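Local coordinates for excretory-secretory protein 2 (Ancylostoma ceylanicum, PDB 3NSW) that is secreted by a hookworm, adopts a netrin-like fold related to TIMPs, and probably acts as an immunomodulator of the host, at residues Thr24-Thr29 with Trp43-Val48; Val28-Lys33 with Thr75-Gly80. One frame throughout, in Å; residues are numbered along the deposited sequence.

Contact 1 of 2, residues Thr24-Thr29 with Trp43-Val48; sequences TVAYVT and WRLYDV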
# COMPACT_ATOMS: atom_id res chain seq x y z
N THR A 24 -4.85 5.77 4.32
CA THR A 24 -3.78 6.38 3.52
C THR A 24 -3.47 5.54 2.29
O THR A 24 -3.62 4.32 2.29
CB THR A 24 -2.46 6.59 4.32
OG1 THR A 24 -1.94 5.33 4.74
CG2 THR A 24 -2.66 7.52 5.52
N VAL A 25 -3.02 6.22 1.24
CA VAL A 25 -2.53 5.55 0.05
C VAL A 25 -1.12 6.09 -0.17
O VAL A 25 -0.91 7.30 -0.21
CB VAL A 25 -3.38 5.86 -1.19
CG1 VAL A 25 -2.90 5.03 -2.36
CG2 VAL A 25 -4.87 5.58 -0.91
N ALA A 26 -0.17 5.17 -0.32
CA ALA A 26 1.25 5.50 -0.35
C ALA A 26 1.98 4.93 -1.55
O ALA A 26 1.58 3.92 -2.11
CB ALA A 26 1.90 5.00 0.93
N TYR A 27 3.11 5.56 -1.89
CA TYR A 27 4.02 5.11 -2.94
C TYR A 27 5.20 4.59 -2.15
O TYR A 27 5.82 5.35 -1.40
CB TYR A 27 4.42 6.34 -3.78
CG TYR A 27 5.47 6.14 -4.85
CD1 TYR A 27 5.80 4.87 -5.34
CD2 TYR A 27 6.10 7.27 -5.43
CE1 TYR A 27 6.78 4.73 -6.36
CE2 TYR A 27 7.05 7.13 -6.43
CZ TYR A 27 7.38 5.87 -6.89
OH TYR A 27 8.31 5.74 -7.90
N VAL A 28 5.46 3.28 -2.25
CA VAL A 28 6.47 2.61 -1.43
C VAL A 28 7.41 1.74 -2.26
O VAL A 28 7.07 1.35 -3.38
CB VAL A 28 5.82 1.72 -0.33
CG1 VAL A 28 4.91 2.55 0.60
CG2 VAL A 28 5.04 0.56 -0.95
N THR A 29 8.59 1.45 -1.72
CA THR A 29 9.42 0.37 -2.25
C THR A 29 9.53 -0.68 -1.17
O THR A 29 9.76 -0.36 0.00
CB THR A 29 10.83 0.85 -2.61
OG1 THR A 29 10.75 1.95 -3.52
CG2 THR A 29 11.62 -0.31 -3.29
N TRP A 43 7.84 6.86 -0.08
CA TRP A 43 8.25 7.98 -0.91
C TRP A 43 7.28 9.14 -0.84
O TRP A 43 7.69 10.30 -0.90
CB TRP A 43 8.41 7.54 -2.37
CG TRP A 43 9.43 6.46 -2.55
CD1 TRP A 43 9.19 5.15 -2.89
CD2 TRP A 43 10.85 6.58 -2.39
NE1 TRP A 43 10.38 4.46 -2.96
CE2 TRP A 43 11.41 5.31 -2.66
CE3 TRP A 43 11.71 7.64 -2.05
CZ2 TRP A 43 12.79 5.06 -2.60
CZ3 TRP A 43 13.09 7.39 -1.99
CH2 TRP A 43 13.61 6.11 -2.26
N ARG A 44 5.99 8.83 -0.72
CA ARG A 44 4.96 9.85 -0.83
C ARG A 44 3.67 9.30 -0.25
O ARG A 44 3.40 8.12 -0.41
CB ARG A 44 4.73 10.15 -2.31
CG ARG A 44 3.57 11.11 -2.59
CD ARG A 44 3.47 11.38 -4.07
NE ARG A 44 2.34 12.24 -4.37
CZ ARG A 44 1.97 12.56 -5.61
NH1 ARG A 44 2.66 12.09 -6.64
NH2 ARG A 44 0.93 13.35 -5.81
N LEU A 45 2.90 10.14 0.41
CA LEU A 45 1.51 9.77 0.71
C LEU A 45 0.66 10.58 -0.25
O LEU A 45 0.81 11.81 -0.31
CB LEU A 45 1.13 10.11 2.15
CG LEU A 45 1.93 9.52 3.32
CD1 LEU A 45 1.16 9.77 4.60
CD2 LEU A 45 2.17 8.05 3.14
N TYR A 46 -0.19 9.91 -1.02
CA TYR A 46 -1.07 10.62 -1.94
C TYR A 46 -2.13 11.38 -1.13
O TYR A 46 -2.44 11.00 -0.01
CB TYR A 46 -1.72 9.67 -2.95
CG TYR A 46 -0.73 8.94 -3.84
CD1 TYR A 46 -0.20 9.55 -4.98
CD2 TYR A 46 -0.32 7.63 -3.54
CE1 TYR A 46 0.70 8.88 -5.81
CE2 TYR A 46 0.59 6.95 -4.36
CZ TYR A 46 1.09 7.59 -5.49
OH TYR A 46 1.98 6.93 -6.31
N ASP A 47 -2.66 12.46 -1.70
CA ASP A 47 -3.64 13.29 -1.02
C ASP A 47 -5.08 12.77 -1.20
O ASP A 47 -6.01 13.55 -1.38
CB ASP A 47 -3.50 14.74 -1.47
CG ASP A 47 -2.16 15.33 -1.09
OD1 ASP A 47 -1.81 15.29 0.11
OD2 ASP A 47 -1.46 15.86 -1.98
N VAL A 48 -5.22 11.45 -1.12
CA VAL A 48 -6.51 10.75 -1.25
C VAL A 48 -6.58 9.60 -0.23
O VAL A 48 -5.54 9.00 0.10
CB VAL A 48 -6.73 10.18 -2.68
CG1 VAL A 48 -6.91 11.30 -3.70
CG2 VAL A 48 -5.59 9.22 -3.09
O HOH W 1 -3.23 9.16 1.73
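Y27 and R44 face each other as a hydrogen-bonded antiparallel pair, and W43 is drawn to the same partner: Y27 N gives a nearly straight bond to R44 O (3.0 Å), while W43 N reaches Y27 O (2.8 Å). The buried part lies toward V25, where V25 O takes the amide of Y46 (2.8 Å). V25 CG1 touches CD2 of the buried Y46 ring (3.8 Å), and L104 of helix 98-104 covers V25, Y46 and V48. The Y46 hydroxyl ends against Y27 CB. Past Y46 the second segment turns away from its partner, and one water bridges the two, accepting from V25 N and lying within bonding distance of Y46 O and V48 O. The other end is more open. W43 is exposed, its CG beside its own backbone N (chi1 -60°), which carries the indole toward T29. Its CD1 edge sits over the centre of the Y27 ring in an edge-to-face stack with planes at 52°, and NE1 points straight at T29 OG1 in the indole plane (2.6 Å, 175°). R44 extends away; Y46 CD1 sits over the face of its guanidinium, 3.7 Å above that plane, and its NH1 is bonded to E106 O. On the other side of the sheet, A26 CB meets L45 CD2. With W43 and R44 both opposite Y27, this is a classic beta bulge in the hairpin of strands 24-33 and 37-45.

Contact 2 of 2, residues Val28-Lys33 with Thr75-Gly80; sequences VTVTGK and TDYVLG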
# COMPACT_ATOMS: atom_id res chain seq x y z
N VAL A 28 5.46 3.28 -2.25
CA VAL A 28 6.47 2.61 -1.43
C VAL A 28 7.41 1.74 -2.26
O VAL A 28 7.07 1.35 -3.38
CB VAL A 28 5.82 1.72 -0.33
CG1 VAL A 28 4.91 2.55 0.60
CG2 VAL A 28 5.04 0.56 -0.95
N THR A 29 8.59 1.45 -1.72
CA THR A 29 9.42 0.37 -2.25
C THR A 29 9.53 -0.68 -1.17
O THR A 29 9.76 -0.36 0.00
CB THR A 29 10.83 0.85 -2.61
OG1 THR A 29 10.75 1.95 -3.52
CG2 THR A 29 11.62 -0.31 -3.29
N VAL A 30 9.36 -1.95 -1.56
CA VAL A 30 9.66 -3.07 -0.66
C VAL A 30 11.18 -3.22 -0.62
O VAL A 30 11.81 -3.44 -1.66
CB VAL A 30 8.97 -4.38 -1.12
CG1 VAL A 30 9.42 -5.59 -0.27
CG2 VAL A 30 7.47 -4.23 -1.08
N THR A 31 11.77 -3.10 0.56
CA THR A 31 13.24 -3.07 0.68
C THR A 31 13.81 -4.35 1.27
O THR A 31 15.02 -4.48 1.44
CB THR A 31 13.71 -1.91 1.55
OG1 THR A 31 13.20 -2.07 2.88
CG2 THR A 31 13.25 -0.58 0.97
N GLY A 32 12.92 -5.30 1.59
CA GLY A 32 13.32 -6.55 2.22
C GLY A 32 12.17 -7.17 2.98
O GLY A 32 11.06 -6.63 3.00
N LYS A 33 12.42 -8.31 3.61
CA LYS A 33 11.38 -8.99 4.36
C LYS A 33 11.95 -9.66 5.59
O LYS A 33 12.91 -10.43 5.50
CB LYS A 33 10.63 -10.02 3.48
CG LYS A 33 9.51 -10.75 4.23
CD LYS A 33 8.51 -11.44 3.32
CE LYS A 33 7.28 -11.84 4.13
NZ LYS A 33 6.25 -12.56 3.33
N THR A 75 11.00 -3.50 -5.27
CA THR A 75 9.93 -3.25 -6.23
C THR A 75 8.97 -2.18 -5.70
O THR A 75 8.68 -2.14 -4.50
CB THR A 75 9.18 -4.55 -6.56
OG1 THR A 75 10.12 -5.50 -7.08
CG2 THR A 75 8.11 -4.31 -7.62
N ASP A 76 8.49 -1.32 -6.59
CA ASP A 76 7.69 -0.19 -6.18
C ASP A 76 6.20 -0.55 -6.24
O ASP A 76 5.76 -1.15 -7.22
CB ASP A 76 7.94 1.02 -7.06
CG ASP A 76 9.33 1.63 -6.87
OD1 ASP A 76 10.07 1.19 -5.97
OD2 ASP A 76 9.64 2.57 -7.61
N TYR A 77 5.45 -0.15 -5.22
CA TYR A 77 4.01 -0.40 -5.16
C TYR A 77 3.22 0.82 -4.72
O TYR A 77 3.73 1.70 -4.03
CB TYR A 77 3.73 -1.52 -4.14
CG TYR A 77 4.32 -2.84 -4.56
CD1 TYR A 77 3.65 -3.66 -5.45
CD2 TYR A 77 5.59 -3.25 -4.09
CE1 TYR A 77 4.19 -4.89 -5.85
CE2 TYR A 77 6.14 -4.47 -4.49
CZ TYR A 77 5.43 -5.28 -5.37
OH TYR A 77 5.96 -6.47 -5.77
N VAL A 78 1.95 0.86 -5.12
CA VAL A 78 1.02 1.75 -4.45
C VAL A 78 0.37 0.89 -3.37
O VAL A 78 -0.05 -0.24 -3.64
CB VAL A 78 -0.06 2.29 -5.42
CG1 VAL A 78 -1.08 3.12 -4.66
CG2 VAL A 78 0.59 3.13 -6.51
N LEU A 79 0.32 1.41 -2.15
CA LEU A 79 -0.14 0.65 -1.00
C LEU A 79 -1.22 1.45 -0.31
O LEU A 79 -0.95 2.55 0.17
CB LEU A 79 1.02 0.43 -0.02
CG LEU A 79 0.68 -0.26 1.31
CD1 LEU A 79 0.23 -1.72 1.08
CD2 LEU A 79 1.85 -0.18 2.29
N GLY A 80 -2.45 0.91 -0.28
CA GLY A 80 -3.57 1.60 0.36
C GLY A 80 -3.89 0.87 1.64
O GLY A 80 -4.12 -0.33 1.60
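This is a strand-to-strand contact inside the sheet of the netrin-like fold: strand 24-33 runs antiparallel to strand 75-82, which comes some forty residues later in the sequence and has strand 88-92 on its far flank. V28 and Y77 form a hydrogen-bonded pair, with V28 N to Y77 O and Y77 N to V28 O both at 2.9 Å. The first runs almost straight at its carbonyl, whereas the second donor is tilted 23° from the carbonyl plane. V30 N adds a bond to T75 O (3.0 Å). The two segments run at 132° rather than fully antiparallel, and beyond V30 the first segment leaves its partner. On the buried face V28 CG2 lies between its own N and carbonyl carbon, a placement that turns this methyl onto Y77 CB (4.0 Å) and L79 CB. V30 CG2 rests obliquely against the CD2-CE2 side of the Y77 ring (3.7 Å). V90 and L92 of strand 88-92 continue this apolar layer around Y77, whose hydroxyl is bonded to T72 N. The opposite face is polar. T29 OG1 donates to D76 OD1 (2.7 Å) from above the carboxylate plane, while its CG2 also touches that oxygen (3.4 Å). Because this hydroxyl spends its proton on D76 and accepts from the W43 indole, its rotation is fixed between a donor and an anion. The negative charge of D76 probably polarises the hydroxyl and so strengthens the indole N-H bond that it receives.

Contacts 1 and 2 flank strand 24-33 on its two edges and share V28 and T29, so the strand is bonded to 37-45 on one side and 75-82 on the other. A26 N, probably hydrogen-bonded to L79 O, carries the second pairing back alongside contact 1, and V25 CG1 packs on V78 CG1. Both contacts are partly buried, but differently: contact 1 is the larger and mixes a core end under helix 98-104 with an exposed aromatic end and a water, whereas contact 2 separates a buried apolar face from a polar one. A W43-T29-D76 chain of hydrogen bonds joins the three strands across that polar face.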